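Local coordinates for Lmo0812 protein (Listeria monocytogenes serovar 1/2a, PDB 4YF1) that probably hydrolyses guanosine-3',5'-bis(diphosphate), removing its 3'-diphosphate, at residues H35-A40 against A55-D60. Numbering follows the deposited sequence.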
ATOM      1  N   HIS A  35      -8.128  -0.595  -7.629  1.00 27.66           N
ATOM      2  CA  HIS A  35      -7.002  -0.438  -8.543  1.00 27.05           C
ATOM      3  C   HIS A  35      -5.642  -0.558  -7.824  1.00 25.87           C
ATOM      4  O   HIS A  35      -4.821  -1.346  -8.247  1.00 25.35           O
ATOM      5  CB  HIS A  35      -7.147   0.885  -9.331  1.00 28.45           C
ATOM      6  CG  HIS A  35      -6.025   1.161 -10.280  1.00 28.79           C
ATOM      7  ND1 HIS A  35      -5.837   0.435 -11.435  1.00 28.71           N
ATOM      8  CD2 HIS A  35      -5.050   2.102 -10.264  1.00 28.50           C
ATOM      9  CE1 HIS A  35      -4.787   0.907 -12.085  1.00 28.45           C
ATOM     10  NE2 HIS A  35      -4.287   1.913 -11.390  1.00 28.77           N
ATOM     11  N   PRO A  36      -5.430   0.166  -6.704  1.00 25.45           N
ATOM     12  CA  PRO A  36      -4.122   0.049  -6.020  1.00 24.32           C
ATOM     13  C   PRO A  36      -3.796  -1.365  -5.538  1.00 22.87           C
ATOM     14  O   PRO A  36      -2.652  -1.785  -5.668  1.00 23.11           O
ATOM     15  CB  PRO A  36      -4.264   0.985  -4.823  1.00 25.46           C
ATOM     16  CG  PRO A  36      -5.302   1.974  -5.226  1.00 26.52           C
ATOM     17  CD  PRO A  36      -6.282   1.190  -6.057  1.00 26.92           C
ATOM     18  N   LEU A  37      -4.770  -2.079  -4.965  1.00 21.65           N
ATOM     19  CA  LEU A  37      -4.542  -3.434  -4.502  0.50 21.38           C
ATOM     20  C   LEU A  37      -4.238  -4.375  -5.666  1.00 20.31           C
ATOM     21  O   LEU A  37      -3.380  -5.230  -5.562  1.00 18.47           O
ATOM     22  CB  LEU A  37      -5.728  -3.922  -3.664  0.50 22.40           C
ATOM     23  CG  LEU A  37      -5.802  -3.366  -2.233  0.50 23.42           C
ATOM     24  CD1 LEU A  37      -4.702  -3.977  -1.404  0.50 23.51           C
ATOM     25  CD2 LEU A  37      -5.703  -1.861  -2.145  0.50 24.16           C
ATOM     26  N   ASN A  38      -4.966  -4.214  -6.776  1.00 19.36           N
ATOM     27  CA  ASN A  38      -4.716  -5.057  -7.957  1.00 19.00           C
ATOM     28  C   ASN A  38      -3.370  -4.787  -8.618  1.00 17.99           C
ATOM     29  O   ASN A  38      -2.715  -5.711  -9.098  1.00 18.70           O
ATOM     30  CB  ASN A  38      -5.837  -4.903  -9.034  1.00 19.56           C
ATOM     31  CG  ASN A  38      -7.153  -5.577  -8.655  1.00 21.03           C
ATOM     32  OD1 ASN A  38      -7.253  -6.330  -7.692  1.00 21.14           O
ATOM     33  ND2 ASN A  38      -8.202  -5.327  -9.484  1.00 21.91           N
ATOM     34  N   VAL A  39      -2.955  -3.524  -8.658  1.00 17.66           N
ATOM     35  CA  VAL A  39      -1.657  -3.153  -9.235  1.00 17.42           C
ATOM     36  C   VAL A  39      -0.556  -3.734  -8.291  1.00 17.46           C
ATOM     37  O   VAL A  39       0.413  -4.307  -8.748  1.00 17.15           O
ATOM     38  CB  VAL A  39      -1.522  -1.618  -9.373  1.00 17.69           C
ATOM     39  CG1 VAL A  39      -0.096  -1.199  -9.601  1.00 17.56           C
ATOM     40  CG2 VAL A  39      -2.430  -1.095 -10.481  1.00 18.07           C
ATOM     41  N   ALA A  40      -0.761  -3.602  -6.992  1.00 17.77           N
ATOM     42  CA  ALA A  40       0.246  -4.153  -6.017  1.00 18.24           C
ATOM     43  C   ALA A  40       0.412  -5.671  -6.188  1.00 17.84           C
ATOM     44  O   ALA A  40       1.515  -6.196  -6.113  1.00 18.17           O
ATOM     45  CB  ALA A  40      -0.166  -3.808  -4.589  1.00 19.16           C
ATOM     46  N   ALA A  55       4.962   1.560  -3.895  1.00 23.16           N
ATOM     47  CA  ALA A  55       4.889   2.712  -4.797  1.00 23.14           C
ATOM     48  C   ALA A  55       3.702   2.513  -5.734  1.00 23.00           C
ATOM     49  O   ALA A  55       2.999   3.469  -6.045  1.00 23.70           O
ATOM     50  CB  ALA A  55       6.173   2.883  -5.591  1.00 23.33           C
ATOM     51  N   GLY A  56       3.465   1.267  -6.172  1.00 22.92           N
ATOM     52  CA  GLY A  56       2.312   1.003  -7.063  1.00 23.49           C
ATOM     53  C   GLY A  56       0.998   1.261  -6.344  1.00 24.85           C
ATOM     54  O   GLY A  56       0.037   1.821  -6.902  1.00 25.49           O
ATOM     55  N   LEU A  57       0.958   0.832  -5.092  1.00 25.94           N
ATOM     56  CA  LEU A  57      -0.195   1.020  -4.237  1.00 27.80           C
ATOM     57  C   LEU A  57      -0.540   2.524  -4.019  1.00 28.69           C
ATOM     58  O   LEU A  57      -1.723   2.910  -4.008  1.00 27.80           O
ATOM     59  CB  LEU A  57       0.112   0.374  -2.880  1.00 29.18           C
ATOM     60  CG  LEU A  57      -1.024   0.159  -1.913  1.00 31.86           C
ATOM     61  CD1 LEU A  57      -1.856  -1.042  -2.335  1.00 31.82           C
ATOM     62  CD2 LEU A  57      -0.463  -0.062  -0.510  1.00 33.48           C
ATOM     63  N   LEU A  58       0.494   3.358  -3.861  1.00 27.48           N
ATOM     64  CA  LEU A  58       0.295   4.782  -3.547  1.00 28.68           C
ATOM     65  C   LEU A  58       0.032   5.708  -4.743  1.00 29.69           C
ATOM     66  O   LEU A  58      -0.335   6.869  -4.548  1.00 30.48           O
ATOM     67  CB  LEU A  58       1.477   5.292  -2.746  1.00 28.47           C
ATOM     68  CG  LEU A  58       1.656   4.620  -1.381  1.00 28.72           C
ATOM     69  CD1 LEU A  58       2.964   5.063  -0.747  1.00 28.83           C
ATOM     70  CD2 LEU A  58       0.494   4.917  -0.447  1.00 29.48           C
ATOM     71  N   HIS A  59       0.191   5.202  -5.961  1.00 28.79           N
ATOM     72  CA  HIS A  59      -0.014   6.025  -7.150  1.00 30.19           C
ATOM     73  C   HIS A  59      -1.348   6.801  -7.134  1.00 30.69           C
ATOM     74  O   HIS A  59      -1.342   8.031  -7.258  1.00 29.31           O
ATOM     75  CB  HIS A  59       0.163   5.176  -8.421  1.00 30.11           C
ATOM     76  CG  HIS A  59      -0.256   5.863  -9.683  1.00 31.90           C
ATOM     77  ND1 HIS A  59       0.586   6.677 -10.407  1.00 33.28           N
ATOM     78  CD2 HIS A  59      -1.440   5.863 -10.345  1.00 33.81           C
ATOM     79  CE1 HIS A  59      -0.059   7.148 -11.464  1.00 34.04           C
ATOM     80  NE2 HIS A  59      -1.286   6.659 -11.455  1.00 34.51           N
ATOM     81  N   ASP A  60      -2.467   6.098  -6.958  1.00 32.45           N
ATOM     82  CA  ASP A  60      -3.810   6.752  -6.927  1.00 34.76           C
ATOM     83  C   ASP A  60      -3.998   7.698  -5.744  1.00 35.45           C
ATOM     84  O   ASP A  60      -4.755   8.663  -5.844  1.00 36.25           O
ATOM     85  CB  ASP A  60      -4.948   5.725  -6.840  1.00 36.83           C
ATOM     86  CG  ASP A  60      -5.167   4.950  -8.123  1.00 38.20           C
ATOM     87  OD1 ASP A  60      -4.415   5.114  -9.117  1.00 37.48           O
ATOM     88  OD2 ASP A  60      -6.137   4.165  -8.123  1.00 42.12           O
TER
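Asp60 OD2 sits at the edge of the His35 ring, close to the ring plane and 3.2 Å from His35 CD2, while Pro36 CD comes within 3.6 Å of the same oxygen. His35, His59 and Asp60, together with Asp120 of helix 111-132, are consistent with the H...HD...D signature of HD domains, which in relatives binds metal; the side chains converge, but no metal is bound to them here. The carboxylate and imidazole planes differ by just 11°, and Asp60 OD1 lies 3.3 Å from His35 CD2, so the carboxylate meets a carbon edge of the ring. The ring nitrogens are held on helix 111-132, NE2 by Asp120 and ND1 by Asp123, which fixes the ring's rotation. His35 CG lies anti to the backbone N (chi1 179°); this torsion brings the CD2 edge of the ring beside the Asp60 carboxylate, and Val39 CG2 lies over the rim of one face.

Beyond this polar end, segments 35-40 and 55-60 run nearly antiparallel, at 159°, with their axes 7.7 Å apart. Gly56 lets the backbones come close: Val39 CG1 rests 4.1 Å from Gly56 CA. Pro36 CB rests 3.3 Å from Leu57 O, where the two backbones are nearest. Across the dimer interface Leu57 meets Leu57 of the second subunit, and Pro36 touches Phe76 of that subunit. Within the chain, Leu57 CD1 packs against Pro36, Leu37 and Ala40, 3.9 Å from Ala40 CB and 3.5 Å from Pro36 O.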